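Local coordinates for ESSB (Geobacillus thermodenitrificans, PDB 2YNQ), which is an integral membrane component of the type VII secretion system, represented here by its extracellular domain, and binds other copies of itself, at residues Ile43-Ala48 / Asn67-Lys72; Asp26-Leu31 / Ser49-Thr54; Tyr34-Met39 / Trp81-Arg86; Asp74-Leu79 / Ala96-Asp101. One frame throughout, in Å; residues are numbered along the deposited sequence.

Contact 1 (Ile43-Ala48 / Asn67-Lys72); sequences IQYELA and NNITLK. With NA (sodium ion), chain O.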
# COMPACT_ATOMS: atom_id res chain seq x y z
N ILE D 43 -24.05 2.42 3.04
CA ILE D 43 -23.33 1.15 3.04
C ILE D 43 -22.09 1.26 2.13
O ILE D 43 -21.00 0.82 2.50
CB ILE D 43 -24.25 -0.05 2.65
CG1 ILE D 43 -25.50 -0.14 3.57
CG2 ILE D 43 -23.46 -1.35 2.59
CD1 ILE D 43 -25.24 -0.27 5.08
N GLN D 44 -22.25 1.88 0.96
CA GLN D 44 -21.08 2.24 0.17
C GLN D 44 -20.05 2.99 1.02
O GLN D 44 -18.84 2.74 0.90
CB GLN D 44 -21.50 3.08 -1.05
CG GLN D 44 -22.30 2.32 -2.10
CD GLN D 44 -22.83 3.26 -3.17
OE1 GLN D 44 -23.07 4.44 -2.91
NE2 GLN D 44 -23.02 2.74 -4.38
N TYR D 45 -20.52 3.90 1.88
CA TYR D 45 -19.67 4.69 2.77
C TYR D 45 -18.89 3.81 3.72
O TYR D 45 -17.67 3.98 3.89
CB TYR D 45 -20.50 5.70 3.58
CG TYR D 45 -19.73 6.37 4.70
CD1 TYR D 45 -18.72 7.29 4.41
CD2 TYR D 45 -19.99 6.07 6.04
CE1 TYR D 45 -17.99 7.89 5.44
CE2 TYR D 45 -19.27 6.67 7.08
CZ TYR D 45 -18.27 7.59 6.78
OH TYR D 45 -17.52 8.21 7.78
N GLU D 46 -19.60 2.86 4.35
CA GLU D 46 -19.00 1.94 5.30
C GLU D 46 -17.91 1.10 4.63
O GLU D 46 -16.80 0.97 5.18
CB GLU D 46 -20.05 1.01 5.93
CG GLU D 46 -21.05 1.70 6.87
CD GLU D 46 -22.19 0.77 7.36
OE1 GLU D 46 -22.12 -0.47 7.20
OE2 GLU D 46 -23.18 1.29 7.92
N LEU D 47 -18.23 0.53 3.47
CA LEU D 47 -17.31 -0.35 2.75
C LEU D 47 -16.08 0.42 2.25
O LEU D 47 -14.94 0.03 2.49
CB LEU D 47 -18.03 -1.03 1.58
CG LEU D 47 -17.29 -2.18 0.88
CD1 LEU D 47 -16.73 -3.20 1.90
CD2 LEU D 47 -18.18 -2.88 -0.17
N ALA D 48 -16.34 1.56 1.62
CA ALA D 48 -15.30 2.36 1.04
C ALA D 48 -14.40 2.87 2.13
O ALA D 48 -13.17 2.84 1.98
CB ALA D 48 -15.87 3.49 0.21
N ASN D 67 -8.05 10.17 -0.80
CA ASN D 67 -8.51 9.04 -0.02
C ASN D 67 -9.42 9.46 1.15
O ASN D 67 -9.69 8.66 2.04
CB ASN D 67 -7.31 8.28 0.53
CG ASN D 67 -6.54 9.08 1.57
OD1 ASN D 67 -6.43 10.31 1.47
ND2 ASN D 67 -6.02 8.38 2.57
N ASN D 68 -9.88 10.70 1.17
CA ASN D 68 -10.82 11.07 2.19
C ASN D 68 -12.24 10.66 1.79
O ASN D 68 -12.67 10.92 0.66
CB ASN D 68 -10.75 12.57 2.50
CG ASN D 68 -11.63 12.95 3.70
OD1 ASN D 68 -11.65 12.24 4.73
ND2 ASN D 68 -12.39 14.06 3.56
N ILE D 69 -12.96 10.02 2.72
CA ILE D 69 -14.33 9.55 2.47
C ILE D 69 -15.28 10.05 3.55
O ILE D 69 -15.05 9.84 4.74
CB ILE D 69 -14.41 7.99 2.43
CG1 ILE D 69 -13.35 7.39 1.49
CG2 ILE D 69 -15.83 7.54 2.07
CD1 ILE D 69 -13.83 7.09 0.10
N THR D 70 -16.34 10.74 3.14
CA THR D 70 -17.33 11.29 4.07
C THR D 70 -18.72 11.04 3.51
O THR D 70 -18.87 10.58 2.37
CB THR D 70 -17.18 12.81 4.24
OG1 THR D 70 -17.70 13.47 3.08
CG2 THR D 70 -15.73 13.21 4.46
N LEU D 71 -19.75 11.37 4.30
CA LEU D 71 -21.12 11.24 3.79
C LEU D 71 -21.52 12.39 2.89
O LEU D 71 -22.68 12.53 2.53
CB LEU D 71 -22.13 10.98 4.92
CG LEU D 71 -22.04 9.52 5.37
CD1 LEU D 71 -22.54 9.35 6.78
CD2 LEU D 71 -22.75 8.56 4.40
N LYS D 72 -20.53 13.20 2.50
CA LYS D 72 -20.69 14.15 1.40
C LYS D 72 -19.94 13.74 0.12
O LYS D 72 -20.18 14.30 -0.95
CB LYS D 72 -20.27 15.54 1.87
CG LYS D 72 -21.30 16.19 2.77
CD LYS D 72 -20.71 17.36 3.55
CE LYS D 72 -21.56 17.69 4.79
NZ LYS D 72 -20.77 18.45 5.80
NA NA O . -4.82 12.26 0.71
O HOH W 1 -7.56 13.35 0.45
O HOH W 2 -5.12 14.41 -0.49
O HOH W 3 -4.91 13.42 2.89
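The ring of Y45 stands out from helix 41-53 as the main bump of this contact, and the irregular chain I69-L71 bends round it. L71 lies over one face: its CG sits 4.0 Å from the centroid of the Y45 ring, only 11° off the ring normal, a CH-pi contact, while L71 CD2 extends to Y45 CB at 3.7 Å. I69 comes from another side. Its CG2 branch packs on Y45 CD1 at 3.7 Å, and the carbonyl O of I69 lies at the ring edge, near its plane. The ring reaches this hollow because Y45 CG is anti to the backbone N (chi1 169°), which directs it towards the loop. A long flat residue suits the place, giving L71 a broad face and I69 an edge. Cut back to an alanine, Y45 would probably leave L71 and I69 without the ring they pack on and open a gap between them and the helix. One helical turn later the small A48 forms a shallow dip, where its CB meets I69 CD1 at 4.1 Å. The loop has supports of its own: T70 OG1 accepts from K72 N at 2.9 Å, making an ST turn. N67 OD1 coordinates a sodium ion at 2.6 Å, whose shell is completed by the carbonyl oxygens of R62 and V65 and by waters. The connection between helices 59-64 and 75-85 is thus laid against helix 41-53, with W81 of helix 75-85 touching I69 and N67, and M78 and I82 of the same helix packing on A48.

Contact 2 (Asp26-Leu31 / Ser49-Thr54); sequences DVITTL and SSYVMT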
# COMPACT_ATOMS: atom_id res chain seq x y z
N ASP D 26 -13.78 -6.99 9.03
CA ASP D 26 -14.99 -7.77 9.17
C ASP D 26 -16.13 -7.18 8.35
O ASP D 26 -16.99 -7.93 7.87
CB ASP D 26 -15.36 -7.89 10.65
CG ASP D 26 -16.02 -9.21 10.99
OD1 ASP D 26 -16.48 -9.93 10.05
OD2 ASP D 26 -16.10 -9.53 12.20
N VAL D 27 -16.14 -5.86 8.19
CA VAL D 27 -17.08 -5.19 7.31
C VAL D 27 -16.86 -5.69 5.89
O VAL D 27 -17.82 -6.02 5.20
CB VAL D 27 -16.88 -3.65 7.31
CG1 VAL D 27 -17.62 -3.00 6.15
CG2 VAL D 27 -17.32 -3.06 8.64
N ILE D 28 -15.59 -5.75 5.49
CA ILE D 28 -15.18 -6.17 4.16
C ILE D 28 -15.63 -7.59 3.85
O ILE D 28 -16.26 -7.79 2.83
CB ILE D 28 -13.64 -5.99 3.95
CG1 ILE D 28 -13.34 -4.50 3.76
CG2 ILE D 28 -13.11 -6.82 2.76
CD1 ILE D 28 -11.89 -4.09 4.05
N THR D 29 -15.34 -8.56 4.73
CA THR D 29 -15.78 -9.93 4.47
C THR D 29 -17.30 -10.11 4.55
O THR D 29 -17.87 -10.94 3.85
CB THR D 29 -15.06 -10.98 5.34
OG1 THR D 29 -15.24 -10.66 6.70
CG2 THR D 29 -13.56 -10.98 5.04
N THR D 30 -17.96 -9.30 5.37
CA THR D 30 -19.43 -9.33 5.41
C THR D 30 -20.04 -8.98 4.06
O THR D 30 -21.05 -9.55 3.66
CB THR D 30 -19.97 -8.40 6.51
OG1 THR D 30 -19.55 -8.91 7.78
CG2 THR D 30 -21.50 -8.32 6.50
N LEU D 31 -19.39 -8.08 3.34
CA LEU D 31 -19.98 -7.50 2.16
C LEU D 31 -19.38 -8.01 0.87
O LEU D 31 -19.78 -7.58 -0.20
CB LEU D 31 -19.88 -5.98 2.22
CG LEU D 31 -20.79 -5.35 3.25
CD1 LEU D 31 -20.61 -3.85 3.29
CD2 LEU D 31 -22.27 -5.74 3.02
N SER D 49 -14.98 3.29 3.25
CA SER D 49 -14.14 3.75 4.36
C SER D 49 -13.31 2.60 4.81
O SER D 49 -12.12 2.76 5.06
CB SER D 49 -14.92 4.31 5.56
OG SER D 49 -15.77 5.36 5.16
N SER D 50 -13.92 1.42 4.89
CA SER D 50 -13.20 0.27 5.41
C SER D 50 -12.03 -0.08 4.50
O SER D 50 -10.93 -0.35 4.99
CB SER D 50 -14.13 -0.91 5.63
OG SER D 50 -15.09 -0.60 6.63
N TYR D 51 -12.24 -0.05 3.18
CA TYR D 51 -11.13 -0.32 2.27
C TYR D 51 -10.08 0.76 2.36
O TYR D 51 -8.88 0.46 2.47
CB TYR D 51 -11.61 -0.47 0.83
CG TYR D 51 -12.19 -1.82 0.51
CD1 TYR D 51 -11.42 -2.98 0.60
CD2 TYR D 51 -13.51 -1.94 0.11
CE1 TYR D 51 -11.96 -4.24 0.28
CE2 TYR D 51 -14.06 -3.17 -0.21
CZ TYR D 51 -13.29 -4.32 -0.12
OH TYR D 51 -13.87 -5.52 -0.44
N VAL D 52 -10.50 2.01 2.34
CA VAL D 52 -9.54 3.09 2.31
C VAL D 52 -8.71 3.12 3.60
O VAL D 52 -7.53 3.45 3.56
CB VAL D 52 -10.20 4.47 1.96
CG1 VAL D 52 -10.17 5.43 3.13
CG2 VAL D 52 -9.45 5.12 0.83
N MET D 53 -9.32 2.74 4.72
CA MET D 53 -8.62 2.77 6.00
C MET D 53 -7.56 1.68 6.07
O MET D 53 -6.59 1.79 6.86
CB MET D 53 -9.59 2.61 7.18
CG MET D 53 -10.52 3.80 7.41
SD MET D 53 -9.64 5.27 8.00
CE MET D 53 -8.90 4.60 9.49
N THR D 54 -7.74 0.64 5.27
CA THR D 54 -6.86 -0.52 5.33
C THR D 54 -6.00 -0.64 4.06
O THR D 54 -5.35 -1.66 3.85
CB THR D 54 -7.68 -1.82 5.52
OG1 THR D 54 -8.63 -1.95 4.46
CG2 THR D 54 -8.42 -1.78 6.83
O HOH W 4 -16.40 -6.34 0.53
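One face of the Y51 ring carries I28, whose CG1 stands 3.9 Å from the centroid of the Y51 ring and 16° off its normal, a CH-pi contact displaced toward the rim. The opposite face is backed near Y51 CD1 by the backbone of G85, at its CA. The rest of I28 spreads over its own side of the aromatic group: CD1 touches Y51 CD1 at 3.7 Å, and the other branch, CG2, approaches Y51 OH at 3.5 Å. Having CG1 beside the backbone N and CG2 anti to it (chi1 -75°) lets the two branches of this beta-branched side chain spread along one face, from the ring carbons to the hydroxyl. At the hydroxyl end a water joins the two helices, donating to I28 O at 2.7 Å and hydrogen-bonded to Y51 OH at 2.8 Å.

This is a helix-helix packing in an all-helical domain: the segments of helices 24-31 and 41-53 run at 130° to each other, with 9.6 Å between their axes at closest approach. Residue size matters near I28 and S50, where the backbones come nearest. The compact S50 allows V27 to pack close, with V27 CG1 3.5 Å from S50 OG, and that buried hydroxyl is satisfied within its own helix by E46 O. Farther along, I28 CD1 touches T54 OG1 at 3.9 Å. The second subunit of the assembly packs nearby, its R113 against T54 and its K117 against T29.

Contact 3 (Tyr34-Met39 / Trp81-Arg86); sequences YAPEDM and WIYIGR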
# COMPACT_ATOMS: atom_id res chain seq x y z
N TYR D 34 -21.26 -9.03 -2.40
CA TYR D 34 -22.27 -8.06 -2.80
C TYR D 34 -21.71 -7.00 -3.76
O TYR D 34 -20.57 -6.55 -3.60
CB TYR D 34 -22.89 -7.39 -1.57
CG TYR D 34 -23.64 -8.35 -0.66
CD1 TYR D 34 -24.89 -8.84 -1.02
CD2 TYR D 34 -23.09 -8.80 0.55
CE1 TYR D 34 -25.56 -9.73 -0.22
CE2 TYR D 34 -23.76 -9.69 1.36
CZ TYR D 34 -24.99 -10.15 0.97
OH TYR D 34 -25.70 -11.02 1.75
N ALA D 35 -22.54 -6.61 -4.73
CA ALA D 35 -22.19 -5.61 -5.73
C ALA D 35 -22.29 -4.24 -5.12
O ALA D 35 -23.34 -3.87 -4.62
CB ALA D 35 -23.10 -5.71 -6.94
N PRO D 36 -21.20 -3.47 -5.18
CA PRO D 36 -21.16 -2.15 -4.55
C PRO D 36 -22.09 -1.13 -5.21
O PRO D 36 -22.56 -0.22 -4.53
CB PRO D 36 -19.69 -1.73 -4.71
CG PRO D 36 -19.18 -2.53 -5.81
CD PRO D 36 -19.90 -3.83 -5.77
N GLU D 37 -22.35 -1.28 -6.50
CA GLU D 37 -23.14 -0.31 -7.25
C GLU D 37 -24.60 -0.29 -6.77
O GLU D 37 -25.28 0.71 -6.88
CB GLU D 37 -23.06 -0.58 -8.77
CG GLU D 37 -21.63 -0.63 -9.36
CD GLU D 37 -20.88 -1.96 -9.07
OE1 GLU D 37 -21.52 -2.99 -8.75
OE2 GLU D 37 -19.64 -1.99 -9.15
N ASP D 38 -25.08 -1.40 -6.21
CA ASP D 38 -26.46 -1.44 -5.74
C ASP D 38 -26.63 -1.17 -4.24
O ASP D 38 -27.75 -1.17 -3.73
CB ASP D 38 -27.16 -2.74 -6.12
CG ASP D 38 -28.65 -2.52 -6.36
OD1 ASP D 38 -28.96 -1.66 -7.22
OD2 ASP D 38 -29.50 -3.16 -5.66
N MET D 39 -25.54 -0.93 -3.54
CA MET D 39 -25.60 -0.68 -2.11
C MET D 39 -26.21 0.68 -1.81
O MET D 39 -26.00 1.64 -2.55
CB MET D 39 -24.20 -0.76 -1.53
CG MET D 39 -23.74 -2.16 -1.28
SD MET D 39 -22.00 -2.22 -0.84
CE MET D 39 -21.75 -3.99 -0.82
N TRP D 81 -12.54 3.41 -4.56
CA TRP D 81 -11.79 2.78 -3.47
C TRP D 81 -12.23 1.36 -3.18
O TRP D 81 -11.41 0.52 -2.80
CB TRP D 81 -11.82 3.66 -2.21
CG TRP D 81 -10.90 4.85 -2.39
CD1 TRP D 81 -11.27 6.15 -2.59
CD2 TRP D 81 -9.46 4.81 -2.48
NE1 TRP D 81 -10.14 6.93 -2.77
CE2 TRP D 81 -9.02 6.13 -2.69
CE3 TRP D 81 -8.51 3.78 -2.38
CZ2 TRP D 81 -7.67 6.46 -2.82
CZ3 TRP D 81 -7.16 4.11 -2.51
CH2 TRP D 81 -6.75 5.44 -2.73
N ILE D 82 -13.51 1.08 -3.40
CA ILE D 82 -14.00 -0.27 -3.21
C ILE D 82 -13.37 -1.19 -4.26
O ILE D 82 -12.93 -2.31 -3.93
CB ILE D 82 -15.55 -0.33 -3.26
CG1 ILE D 82 -16.17 0.38 -2.04
CG2 ILE D 82 -16.02 -1.79 -3.38
CD1 ILE D 82 -17.70 0.69 -2.14
N TYR D 83 -13.30 -0.73 -5.50
CA TYR D 83 -12.65 -1.57 -6.54
C TYR D 83 -11.16 -1.70 -6.34
O TYR D 83 -10.58 -2.77 -6.61
CB TYR D 83 -12.88 -1.05 -7.95
CG TYR D 83 -14.31 -0.96 -8.37
CD1 TYR D 83 -15.22 -1.99 -8.11
CD2 TYR D 83 -14.75 0.15 -9.09
CE1 TYR D 83 -16.56 -1.88 -8.53
CE2 TYR D 83 -16.06 0.27 -9.52
CZ TYR D 83 -16.96 -0.75 -9.23
OH TYR D 83 -18.25 -0.60 -9.69
N ILE D 84 -10.51 -0.62 -5.92
CA ILE D 84 -9.11 -0.73 -5.54
C ILE D 84 -9.02 -1.79 -4.47
O ILE D 84 -8.20 -2.70 -4.57
CB ILE D 84 -8.51 0.58 -5.00
CG1 ILE D 84 -8.31 1.61 -6.13
CG2 ILE D 84 -7.21 0.28 -4.28
CD1 ILE D 84 -7.17 1.28 -7.17
N GLY D 85 -9.88 -1.72 -3.45
CA GLY D 85 -9.83 -2.69 -2.34
C GLY D 85 -10.06 -4.13 -2.79
O GLY D 85 -9.49 -5.06 -2.22
N ARG D 86 -10.88 -4.33 -3.82
CA ARG D 86 -11.21 -5.67 -4.29
C ARG D 86 -10.24 -6.12 -5.37
O ARG D 86 -10.41 -7.18 -5.96
CB ARG D 86 -12.66 -5.76 -4.79
CG ARG D 86 -13.67 -5.55 -3.71
CD ARG D 86 -15.12 -5.63 -4.16
NE ARG D 86 -16.00 -5.74 -2.99
CZ ARG D 86 -17.30 -6.03 -3.02
NH1 ARG D 86 -17.92 -6.25 -4.18
NH2 ARG D 86 -17.98 -6.12 -1.89
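R86, the first residue to leave helical geometry after helix 75-85, sends its side chain across to the loop Y34-M39. Its CB points toward that loop, and from CG the chain runs extended to NE (chi2 -180°), carrying the guanidinium to the backbone of Y34. CG passes by the hydroxyl of Y51, and NE makes a weak hydrogen bond to the same Y51 OH. At the tip, NH1 gives Y34 O a bond of 2.7 Å with an N-H...O angle of 158°, the oxygen lying only 5° out of the guanidinium plane. NH2 adds a weak, more bent bond of 3.1 Å to Y34 O, so both terminal nitrogens grip one carbonyl, and NH2 also reaches L31 O weakly. P36 CD rests 3.5 Å from R86 NH1, oblique to the flat group. Arginine suits this place because its length and several N-H groups serve two backbone oxygens, those of L31 and Y34. A leucine in its place would probably leave the Y34 carbonyl without its donor and the loop less firmly held. Beside the arginine the contact turns apolar: the rigid ring of P36 wedges its CB against I82 CG2 at 3.9 Å and its CG against Y83 CE1 at 3.8 Å. The loop between helices 24-31 and 41-53 is thereby pinned to helix 75-85, while Y83 also packs on helix 89-99, M39 touches L47 of helix 41-53, and Y34 leans on K8 and A11 of helix 7-19.

Contact 4 (Asp74-Leu79 / Ala96-Asp101); sequences DEQYML and ARTIED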
# COMPACT_ATOMS: atom_id res chain seq x y z
N ASP D 74 -18.80 11.96 -3.25
CA ASP D 74 -19.53 11.42 -4.39
C ASP D 74 -19.39 9.89 -4.52
O ASP D 74 -18.31 9.33 -4.29
CB ASP D 74 -19.04 12.11 -5.66
CG ASP D 74 -19.89 11.79 -6.86
OD1 ASP D 74 -19.73 10.69 -7.47
OD2 ASP D 74 -20.74 12.64 -7.20
N GLU D 75 -20.48 9.24 -4.90
CA GLU D 75 -20.54 7.80 -5.13
C GLU D 75 -19.30 7.26 -5.87
O GLU D 75 -18.77 6.20 -5.50
CB GLU D 75 -21.83 7.44 -5.88
CG GLU D 75 -22.05 5.93 -6.06
CD GLU D 75 -23.28 5.58 -6.92
OE1 GLU D 75 -23.85 6.48 -7.60
OE2 GLU D 75 -23.67 4.38 -6.94
N GLN D 76 -18.85 7.97 -6.90
CA GLN D 76 -17.75 7.51 -7.75
C GLN D 76 -16.45 7.28 -7.00
O GLN D 76 -15.75 6.29 -7.24
CB GLN D 76 -17.52 8.48 -8.89
CG GLN D 76 -18.60 8.46 -9.95
CD GLN D 76 -18.45 9.62 -10.90
OE1 GLN D 76 -18.54 9.46 -12.13
NE2 GLN D 76 -18.20 10.82 -10.35
N TYR D 77 -16.13 8.18 -6.08
CA TYR D 77 -14.97 8.04 -5.22
C TYR D 77 -15.06 6.83 -4.31
O TYR D 77 -14.06 6.14 -4.09
CB TYR D 77 -14.72 9.31 -4.41
CG TYR D 77 -14.08 10.41 -5.22
CD1 TYR D 77 -12.69 10.45 -5.39
CD2 TYR D 77 -14.85 11.41 -5.85
CE1 TYR D 77 -12.08 11.46 -6.15
CE2 TYR D 77 -14.25 12.42 -6.62
CZ TYR D 77 -12.86 12.43 -6.75
OH TYR D 77 -12.22 13.41 -7.48
N MET D 78 -16.26 6.56 -3.81
CA MET D 78 -16.48 5.38 -3.01
C MET D 78 -16.28 4.13 -3.84
O MET D 78 -15.60 3.19 -3.41
CB MET D 78 -17.88 5.41 -2.39
CG MET D 78 -18.02 6.52 -1.35
SD MET D 78 -19.66 6.56 -0.59
CE MET D 78 -19.56 8.09 0.34
N LEU D 79 -16.84 4.12 -5.05
CA LEU D 79 -16.70 2.98 -5.94
C LEU D 79 -15.25 2.76 -6.33
O LEU D 79 -14.77 1.62 -6.34
CB LEU D 79 -17.58 3.14 -7.19
CG LEU D 79 -19.08 3.05 -6.90
CD1 LEU D 79 -19.95 3.41 -8.16
CD2 LEU D 79 -19.45 1.67 -6.33
N ALA D 96 -11.54 6.22 -12.38
CA ALA D 96 -10.63 7.34 -12.16
C ALA D 96 -10.61 8.25 -13.36
O ALA D 96 -10.60 9.48 -13.23
CB ALA D 96 -9.23 6.82 -11.85
N ARG D 97 -10.60 7.65 -14.55
CA ARG D 97 -10.57 8.44 -15.76
C ARG D 97 -11.87 9.22 -15.96
O ARG D 97 -11.85 10.38 -16.40
CB ARG D 97 -10.32 7.55 -16.96
CG ARG D 97 -8.96 6.88 -16.99
CD ARG D 97 -8.77 6.41 -18.40
NE ARG D 97 -7.80 5.34 -18.57
CZ ARG D 97 -6.48 5.52 -18.64
NH1 ARG D 97 -5.97 6.75 -18.52
NH2 ARG D 97 -5.69 4.47 -18.82
N THR D 98 -13.00 8.61 -15.62
CA THR D 98 -14.29 9.27 -15.73
C THR D 98 -14.32 10.47 -14.78
O THR D 98 -14.80 11.54 -15.14
CB THR D 98 -15.44 8.30 -15.37
OG1 THR D 98 -15.32 7.12 -16.16
CG2 THR D 98 -16.80 8.92 -15.61
N ILE D 99 -13.79 10.27 -13.57
CA ILE D 99 -13.71 11.29 -12.54
C ILE D 99 -12.74 12.39 -12.95
O ILE D 99 -12.86 13.53 -12.51
CB ILE D 99 -13.21 10.66 -11.21
CG1 ILE D 99 -14.24 9.70 -10.64
CG2 ILE D 99 -12.92 11.72 -10.16
CD1 ILE D 99 -13.67 8.80 -9.54
N GLU D 100 -11.78 12.03 -13.79
CA GLU D 100 -10.70 12.92 -14.19
C GLU D 100 -9.86 13.38 -12.99
O GLU D 100 -9.51 14.54 -12.86
CB GLU D 100 -11.24 14.11 -14.99
CG GLU D 100 -12.05 13.68 -16.21
CD GLU D 100 -12.38 14.84 -17.12
OE1 GLU D 100 -13.32 15.60 -16.83
OE2 GLU D 100 -11.69 14.99 -18.14
N ASP D 101 -9.56 12.44 -12.10
CA ASP D 101 -8.71 12.72 -10.96
C ASP D 101 -7.33 12.13 -11.27
O ASP D 101 -7.16 10.90 -11.28
CB ASP D 101 -9.30 12.09 -9.70
CG ASP D 101 -8.56 12.48 -8.42
OD1 ASP D 101 -7.29 12.38 -8.39
OD2 ASP D 101 -9.26 12.87 -7.45
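D101 OD2 is gripped by two hydroxyls, Y77 OH across the contact and S66 OG from the loop after helix 59-64. The tyrosine donates over 3.0 Å from Y77 OH to the anti lone pair of D101 OD2, with ring and carboxylate planes turned 74° apart. Helices 75-85 and 89-99, consecutive and roughly antiparallel, form a helical hairpin. D74 is the N-cap of the first, its OD1 accepting from Q76 N at 2.9 Å, whereas D101 caps the next helix along the chain, 102-118. Short-chained aspartate suits both places, since it can turn back on the backbone N-H groups exposed at a helix start. D101 OD1 makes such a bond, a weak one, to L104 N.

I99 of helix 89-99 packs against helix 75-85. Its CG1 slides past Q76 CB at 3.9 Å, the glutamine using its aliphatic part as an apolar surface. With CG2 anti to the backbone N (chi1 -67°), the other branch of I99 is aimed at the tyrosine, oblique to its ring: I99 CG2 lies 3.5 Å from Y77 CZ.

In the fold
From the N terminus, helix 24-31 leads into the loop 34-39 and then helix 41-53, whose second half folds back on helix 24-31 to close contact 2. The chain continues through helix 59-64 and returns along helix 41-53 at contact 1, which crosses contact 2. Helix 75-85 follows; its end meets the earlier loop 34-39 in contact 3, closing a longer loop in which contact 1 is nested, while contacts 2 and 3 cross. Contact 4 then joins the start of helix 75-85 to the end of helix 89-99, crossing contact 3 but in series with contacts 1 and 2. Q44 bridges neighbours, bonding P36 O and E75 OE2.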